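Long-range contact in FAD dependent oxidoreductase (Chelativorans sp. BNC1, PDB 6PXS), which is an FAD-containing oxidase that probably oxidises iminodiacetate, and belongs to the DadA family of oxidoreductases: residues A117-L131 with R136-A148. Residues are numbered along the deposited sequence; the frame is centred on the assembly and turned at random.
Sequences AGTVRRLGAGEAKRL and RDDLEAIHIPGGA
His143 meets two leucines on one face of a short antiparallel ladder: Leu123 CD1 touches its CB at 3.5 Å, Leu131 CD1 its ring atom CD2 at 3.6 Å. With CG anti to the backbone N (chi1 -172°), the imidazole reaches Leu131, which crosses it at about a right angle. Beside them Ala128 CB rests on Ala141 CB (3.8 Å), both small enough to let the loosely bonded helical turn 127-131 lie close. On the other face Val120 CG1 meets Ile142 CG2 at 3.5 Å.

The backbones pair Arg121 with His143 through two hydrogen bonds; Leu123 N adds a third to Ala141 O (2.9 Å). Pro145 CD lies 3.3 Å from Thr119 O; an alanine in place of Pro145 would probably leave that oxygen without its covering CG and CD, and turn 144-147 freer to flex. Gly118 suits its place: at its positive phi (81°) a side chain would press on Ala117 O.

At the polar edge, extended Arg122 makes a long salt bridge from NH2 to Glu140 OE1 (3.7 Å); NH1 pairs with Asp101 and Glu104 of helix 97-111. That helix also covers Val120 and Ile142; strand 121-123 ends the mixed sheet, which strand 141-144 continues to strand 90-93.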
ATOM      1  N   ALA A 117     -37.976 -12.321  -2.666  1.00 71.61           N
ATOM      2  CA  ALA A 117     -37.754 -11.355  -1.598  1.00 67.57           C
ATOM      3  C   ALA A 117     -38.074 -11.922  -0.223  1.00 63.90           C
ATOM      4  O   ALA A 117     -37.628 -11.363   0.784  1.00 61.87           O
ATOM      5  CB  ALA A 117     -38.595 -10.102  -1.844  1.00 68.07           C
ATOM      6  N   GLY A 118     -38.829 -13.013  -0.157  1.00 64.82           N
ATOM      7  CA  GLY A 118     -39.246 -13.547   1.122  1.00 65.13           C
ATOM      8  C   GLY A 118     -40.447 -12.797   1.671  1.00 62.17           C
ATOM      9  O   GLY A 118     -41.147 -12.068   0.963  1.00 63.39           O
ATOM     10  N   THR A 119     -40.680 -12.985   2.967  1.00 62.65           N
ATOM     11  CA  THR A 119     -41.811 -12.361   3.648  1.00 66.74           C
ATOM     12  C   THR A 119     -41.352 -11.020   4.210  1.00 65.96           C
ATOM     13  O   THR A 119     -40.631 -10.965   5.211  1.00 63.68           O
ATOM     14  CB  THR A 119     -42.354 -13.269   4.748  1.00 63.76           C
ATOM     15  OG1 THR A 119     -41.344 -13.486   5.740  1.00 64.43           O
ATOM     16  CG2 THR A 119     -42.786 -14.608   4.166  1.00 63.13           C
ATOM     17  N   VAL A 120     -41.765  -9.933   3.559  1.00 66.62           N
ATOM     18  CA  VAL A 120     -41.457  -8.602   4.062  1.00 68.04           C
ATOM     19  C   VAL A 120     -42.197  -8.382   5.373  1.00 69.59           C
ATOM     20  O   VAL A 120     -43.386  -8.704   5.503  1.00 70.92           O
ATOM     21  CB  VAL A 120     -41.826  -7.531   3.023  1.00 70.50           C
ATOM     22  CG1 VAL A 120     -41.530  -6.138   3.565  1.00 69.68           C
ATOM     23  CG2 VAL A 120     -41.072  -7.772   1.721  1.00 69.31           C
ATOM     24  N   ARG A 121     -41.494  -7.830   6.356  1.00 70.38           N
ATOM     25  CA  ARG A 121     -42.030  -7.695   7.704  1.00 73.57           C
ATOM     26  C   ARG A 121     -41.509  -6.398   8.298  1.00 71.85           C
ATOM     27  O   ARG A 121     -40.295  -6.180   8.337  1.00 72.05           O
ATOM     28  CB  ARG A 121     -41.627  -8.896   8.562  1.00 78.54           C
ATOM     29  CG  ARG A 121     -42.058  -8.828  10.016  1.00 85.27           C
ATOM     30  CD  ARG A 121     -41.848 -10.177  10.689  1.00 91.46           C
ATOM     31  NE  ARG A 121     -40.498 -10.694  10.463  1.00 96.02           N
ATOM     32  CZ  ARG A 121     -40.138 -11.963  10.634  1.00 98.61           C
ATOM     33  NH1 ARG A 121     -41.025 -12.867  11.029  1.00100.18           N
ATOM     34  NH2 ARG A 121     -38.885 -12.332  10.402  1.00 97.70           N
ATOM     35  N   ARG A 122     -42.419  -5.536   8.743  1.00 72.16           N
ATOM     36  CA  ARG A 122     -42.020  -4.265   9.327  1.00 71.05           C
ATOM     37  C   ARG A 122     -41.621  -4.473  10.781  1.00 67.72           C
ATOM     38  O   ARG A 122     -42.392  -5.020  11.576  1.00 67.13           O
ATOM     39  CB  ARG A 122     -43.148  -3.242   9.228  1.00 74.02           C
ATOM     40  CG  ARG A 122     -42.728  -1.857   9.679  1.00 74.61           C
ATOM     41  CD  ARG A 122     -43.764  -0.812   9.324  1.00 78.60           C
ATOM     42  NE  ARG A 122     -43.229   0.540   9.453  1.00 79.32           N
ATOM     43  CZ  ARG A 122     -43.896   1.643   9.131  1.00 81.81           C
ATOM     44  NH1 ARG A 122     -45.132   1.565   8.657  1.00 84.22           N
ATOM     45  NH2 ARG A 122     -43.323   2.828   9.281  1.00 81.35           N
ATOM     46  N   LEU A 123     -40.415  -4.038  11.122  1.00 63.43           N
ATOM     47  CA  LEU A 123     -39.852  -4.232  12.447  1.00 60.62           C
ATOM     48  C   LEU A 123     -40.050  -2.987  13.302  1.00 59.16           C
ATOM     49  O   LEU A 123     -40.122  -1.864  12.796  1.00 57.77           O
ATOM     50  CB  LEU A 123     -38.362  -4.566  12.353  1.00 61.25           C
ATOM     51  CG  LEU A 123     -38.016  -6.039  12.128  1.00 63.59           C
ATOM     52  CD1 LEU A 123     -38.793  -6.610  10.952  1.00 64.28           C
ATOM     53  CD2 LEU A 123     -36.517  -6.204  11.915  1.00 60.74           C
ATOM     54  N   GLY A 124     -40.143  -3.202  14.614  1.00 57.90           N
ATOM     55  CA  GLY A 124     -40.223  -2.102  15.548  1.00 57.49           C
ATOM     56  C   GLY A 124     -38.852  -1.609  15.967  1.00 58.34           C
ATOM     57  O   GLY A 124     -37.826  -2.214  15.660  1.00 58.51           O
ATOM     58  N   ALA A 125     -38.850  -0.481  16.675  1.00 59.58           N
ATOM     59  CA  ALA A 125     -37.603   0.093  17.157  1.00 58.43           C
ATOM     60  C   ALA A 125     -36.818  -0.940  17.955  1.00 59.40           C
ATOM     61  O   ALA A 125     -37.379  -1.682  18.767  1.00 58.52           O
ATOM     62  CB  ALA A 125     -37.885   1.324  18.020  1.00 58.02           C
ATOM     63  N   GLY A 126     -35.508  -0.989  17.711  1.00 60.78           N
ATOM     64  CA  GLY A 126     -34.627  -1.904  18.394  1.00 62.52           C
ATOM     65  C   GLY A 126     -34.532  -3.283  17.775  1.00 63.21           C
ATOM     66  O   GLY A 126     -33.607  -4.033  18.108  1.00 61.88           O
ATOM     67  N   GLU A 127     -35.459  -3.643  16.887  1.00 61.36           N
ATOM     68  CA  GLU A 127     -35.395  -4.948  16.240  1.00 60.01           C
ATOM     69  C   GLU A 127     -34.360  -4.976  15.122  1.00 53.09           C
ATOM     70  O   GLU A 127     -33.711  -6.006  14.912  1.00 50.78           O
ATOM     71  CB  GLU A 127     -36.771  -5.334  15.696  1.00 64.55           C
ATOM     72  CG  GLU A 127     -37.826  -5.552  16.771  1.00 71.27           C
ATOM     73  CD  GLU A 127     -37.457  -6.661  17.740  1.00 75.86           C
ATOM     74  OE1 GLU A 127     -36.714  -7.583  17.337  1.00 76.07           O
ATOM     75  OE2 GLU A 127     -37.902  -6.605  18.906  1.00 76.78           O
ATOM     76  N   ALA A 128     -34.191  -3.867  14.400  1.00 50.32           N
ATOM     77  CA  ALA A 128     -33.135  -3.807  13.397  1.00 46.78           C
ATOM     78  C   ALA A 128     -31.757  -3.846  14.040  1.00 44.69           C
ATOM     79  O   ALA A 128     -30.810  -4.369  13.444  1.00 44.81           O
ATOM     80  CB  ALA A 128     -33.288  -2.546  12.546  1.00 48.13           C
ATOM     81  N   LYS A 129     -31.623  -3.299  15.251  1.00 44.87           N
ATOM     82  CA  LYS A 129     -30.355  -3.378  15.966  1.00 43.29           C
ATOM     83  C   LYS A 129     -30.064  -4.791  16.451  1.00 42.48           C
ATOM     84  O   LYS A 129     -28.899  -5.122  16.695  1.00 39.25           O
ATOM     85  CB  LYS A 129     -30.358  -2.411  17.151  1.00 40.75           C
ATOM     86  CG  LYS A 129     -29.047  -2.379  17.924  1.00 42.30           C
ATOM     87  CD  LYS A 129     -29.089  -1.376  19.069  1.00 43.69           C
ATOM     88  CE  LYS A 129     -27.817  -1.427  19.904  1.00 40.11           C
ATOM     89  NZ  LYS A 129     -26.623  -0.978  19.137  1.00 41.84           N
ATOM     90  N   ARG A 130     -31.094  -5.627  16.601  1.00 45.77           N
ATOM     91  CA  ARG A 130     -30.868  -7.010  16.999  1.00 49.40           C
ATOM     92  C   ARG A 130     -30.192  -7.801  15.888  1.00 44.55           C
ATOM     93  O   ARG A 130     -29.507  -8.794  16.162  1.00 42.36           O
ATOM     94  CB  ARG A 130     -32.196  -7.663  17.387  1.00 61.35           C
ATOM     95  CG  ARG A 130     -32.063  -9.063  17.967  1.00 70.52           C
ATOM     96  CD  ARG A 130     -33.429  -9.687  18.243  1.00 76.49           C
ATOM     97  NE  ARG A 130     -34.217  -9.855  17.023  1.00 79.68           N
ATOM     98  CZ  ARG A 130     -34.107 -10.884  16.186  1.00 81.75           C
ATOM     99  NH1 ARG A 130     -33.235 -11.856  16.423  1.00 82.88           N
ATOM    100  NH2 ARG A 130     -34.872 -10.940  15.105  1.00 80.80           N
ATOM    101  N   LEU A 131     -30.370  -7.379  14.637  1.00 45.99           N
ATOM    102  CA  LEU A 131     -29.739  -8.023  13.493  1.00 50.76           C
ATOM    103  C   LEU A 131     -28.465  -7.325  13.045  1.00 52.94           C
ATOM    104  O   LEU A 131     -27.568  -7.982  12.506  1.00 56.18           O
ATOM    105  CB  LEU A 131     -30.719  -8.079  12.315  1.00 51.67           C
ATOM    106  CG  LEU A 131     -31.989  -8.900  12.552  1.00 53.73           C
ATOM    107  CD1 LEU A 131     -33.023  -8.609  11.477  1.00 52.83           C
ATOM    108  CD2 LEU A 131     -31.666 -10.388  12.595  1.00 55.14           C
ATOM    109  N   ARG A 136     -28.535   2.160  15.606  1.00 50.68           N
ATOM    110  CA  ARG A 136     -29.191   2.794  16.739  1.00 52.48           C
ATOM    111  C   ARG A 136     -30.401   1.974  17.175  1.00 55.44           C
ATOM    112  O   ARG A 136     -31.083   1.348  16.359  1.00 58.13           O
ATOM    113  CB  ARG A 136     -29.633   4.217  16.385  1.00 52.32           C
ATOM    114  CG  ARG A 136     -28.543   5.098  15.796  1.00 51.17           C
ATOM    115  CD  ARG A 136     -28.885   6.578  15.959  1.00 53.41           C
ATOM    116  NE  ARG A 136     -30.268   6.877  15.590  1.00 54.60           N
ATOM    117  CZ  ARG A 136     -30.665   7.286  14.386  1.00 55.70           C
ATOM    118  NH1 ARG A 136     -29.791   7.456  13.401  1.00 54.01           N
ATOM    119  NH2 ARG A 136     -31.951   7.526  14.167  1.00 55.36           N
ATOM    120  N   ASP A 137     -30.669   1.986  18.481  1.00 57.54           N
ATOM    121  CA  ASP A 137     -31.784   1.216  19.018  1.00 63.73           C
ATOM    122  C   ASP A 137     -33.141   1.845  18.726  1.00 62.60           C
ATOM    123  O   ASP A 137     -34.165   1.195  18.959  1.00 61.69           O
ATOM    124  CB  ASP A 137     -31.618   1.036  20.530  1.00 71.51           C
ATOM    125  CG  ASP A 137     -31.490   2.359  21.269  1.00 79.23           C
ATOM    126  OD1 ASP A 137     -32.437   3.173  21.213  1.00 81.32           O
ATOM    127  OD2 ASP A 137     -30.442   2.581  21.912  1.00 80.73           O
ATOM    128  N   ASP A 138     -33.179   3.078  18.223  1.00 60.80           N
ATOM    129  CA  ASP A 138     -34.428   3.795  18.005  1.00 62.97           C
ATOM    130  C   ASP A 138     -34.900   3.739  16.559  1.00 64.84           C
ATOM    131  O   ASP A 138     -35.815   4.481  16.189  1.00 65.87           O
ATOM    132  CB  ASP A 138     -34.275   5.255  18.432  1.00 63.80           C
ATOM    133  CG  ASP A 138     -33.355   6.035  17.514  1.00 62.38           C
ATOM    134  OD1 ASP A 138     -32.215   5.578  17.288  1.00 62.63           O
ATOM    135  OD2 ASP A 138     -33.776   7.097  17.009  1.00 63.30           O
ATOM    136  N   LEU A 139     -34.310   2.880  15.735  1.00 64.01           N
ATOM    137  CA  LEU A 139     -34.575   2.867  14.302  1.00 62.18           C
ATOM    138  C   LEU A 139     -35.625   1.813  13.975  1.00 63.07           C
ATOM    139  O   LEU A 139     -35.435   0.627  14.268  1.00 61.79           O
ATOM    140  CB  LEU A 139     -33.289   2.596  13.520  1.00 60.86           C
ATOM    141  CG  LEU A 139     -32.274   3.740  13.494  1.00 60.26           C
ATOM    142  CD1 LEU A 139     -30.931   3.254  12.976  1.00 59.22           C
ATOM    143  CD2 LEU A 139     -32.784   4.890  12.641  1.00 61.05           C
ATOM    144  N   GLU A 140     -36.731   2.252  13.380  1.00 63.86           N
ATOM    145  CA  GLU A 140     -37.649   1.340  12.718  1.00 63.65           C
ATOM    146  C   GLU A 140     -37.084   0.961  11.352  1.00 60.90           C
ATOM    147  O   GLU A 140     -36.274   1.686  10.767  1.00 59.38           O
ATOM    148  CB  GLU A 140     -39.031   1.975  12.553  1.00 65.04           C
ATOM    149  CG  GLU A 140     -39.631   2.532  13.832  1.00 68.91           C
ATOM    150  CD  GLU A 140     -40.960   3.230  13.594  1.00 72.41           C
ATOM    151  OE1 GLU A 140     -41.585   2.977  12.543  1.00 74.36           O
ATOM    152  OE2 GLU A 140     -41.376   4.035  14.453  1.00 72.97           O
ATOM    153  N   ALA A 141     -37.518  -0.187  10.843  1.00 57.93           N
ATOM    154  CA  ALA A 141     -36.972  -0.686   9.589  1.00 57.71           C
ATOM    155  C   ALA A 141     -37.961  -1.645   8.946  1.00 56.06           C
ATOM    156  O   ALA A 141     -38.947  -2.065   9.557  1.00 61.13           O
ATOM    157  CB  ALA A 141     -35.621  -1.374   9.811  1.00 60.02           C
ATOM    158  N   ILE A 142     -37.674  -1.983   7.692  1.00 51.95           N
ATOM    159  CA  ILE A 142     -38.431  -2.964   6.926  1.00 55.04           C
ATOM    160  C   ILE A 142     -37.481  -4.098   6.576  1.00 56.70           C
ATOM    161  O   ILE A 142     -36.418  -3.863   5.987  1.00 58.98           O
ATOM    162  CB  ILE A 142     -39.042  -2.346   5.655  1.00 56.55           C
ATOM    163  CG1 ILE A 142     -39.972  -1.188   6.027  1.00 57.87           C
ATOM    164  CG2 ILE A 142     -39.792  -3.406   4.856  1.00 57.44           C
ATOM    165  CD1 ILE A 142     -40.418  -0.359   4.845  1.00 61.45           C
ATOM    166  N   HIS A 143     -37.858  -5.319   6.936  1.00 54.64           N
ATOM    167  CA  HIS A 143     -36.997  -6.483   6.777  1.00 53.05           C
ATOM    168  C   HIS A 143     -37.348  -7.201   5.479  1.00 50.13           C
ATOM    169  O   HIS A 143     -38.498  -7.610   5.283  1.00 50.14           O
ATOM    170  CB  HIS A 143     -37.143  -7.424   7.971  1.00 55.89           C
ATOM    171  CG  HIS A 143     -36.164  -8.555   7.972  1.00 56.25           C
ATOM    172  ND1 HIS A 143     -36.499  -9.831   7.577  1.00 55.74           N
ATOM    173  CD2 HIS A 143     -34.856  -8.599   8.321  1.00 54.90           C
ATOM    174  CE1 HIS A 143     -35.440 -10.614   7.682  1.00 57.59           C
ATOM    175  NE2 HIS A 143     -34.431  -9.891   8.131  1.00 56.70           N
ATOM    176  N   ILE A 144     -36.360  -7.350   4.603  1.00 48.22           N
ATOM    177  CA  ILE A 144     -36.519  -8.078   3.345  1.00 48.19           C
ATOM    178  C   ILE A 144     -35.592  -9.288   3.385  1.00 49.04           C
ATOM    179  O   ILE A 144     -34.414  -9.170   3.019  1.00 52.39           O
ATOM    180  CB  ILE A 144     -36.205  -7.190   2.131  1.00 45.59           C
ATOM    181  CG1 ILE A 144     -37.058  -5.920   2.157  1.00 47.59           C
ATOM    182  CG2 ILE A 144     -36.447  -7.958   0.837  1.00 45.62           C
ATOM    183  CD1 ILE A 144     -36.751  -4.955   1.028  1.00 44.93           C
ATOM    184  N   PRO A 145     -36.067 -10.462   3.810  1.00 48.15           N
ATOM    185  CA  PRO A 145     -35.157 -11.613   3.940  1.00 48.72           C
ATOM    186  C   PRO A 145     -34.430 -11.971   2.655  1.00 43.87           C
ATOM    187  O   PRO A 145     -33.384 -12.629   2.719  1.00 41.43           O
ATOM    188  CB  PRO A 145     -36.085 -12.750   4.390  1.00 51.30           C
ATOM    189  CG  PRO A 145     -37.279 -12.070   4.975  1.00 53.08           C
ATOM    190  CD  PRO A 145     -37.445 -10.796   4.209  1.00 50.56           C
ATOM    191  N   GLY A 146     -34.937 -11.552   1.492  1.00 42.93           N
ATOM    192  CA  GLY A 146     -34.326 -11.936   0.231  1.00 42.49           C
ATOM    193  C   GLY A 146     -33.100 -11.137  -0.153  1.00 41.49           C
ATOM    194  O   GLY A 146     -32.343 -11.570  -1.028  1.00 41.69           O
ATOM    195  N   GLY A 147     -32.887  -9.983   0.472  1.00 39.74           N
ATOM    196  CA  GLY A 147     -31.724  -9.175   0.163  1.00 39.27           C
ATOM    197  C   GLY A 147     -30.433  -9.932   0.387  1.00 38.77           C
ATOM    198  O   GLY A 147     -30.265 -10.587   1.420  1.00 42.82           O
ATOM    199  N   ALA A 148     -29.514  -9.861  -0.574  1.00 36.19           N
ATOM    200  CA  ALA A 148     -28.242 -10.560  -0.494  1.00 37.56           C
ATOM    201  C   ALA A 148     -27.110  -9.604  -0.837  1.00 37.05           C
ATOM    202  O   ALA A 148     -27.329  -8.477  -1.289  1.00 35.74           O
ATOM    203  CB  ALA A 148     -28.211 -11.774  -1.432  1.00 42.38           C
TER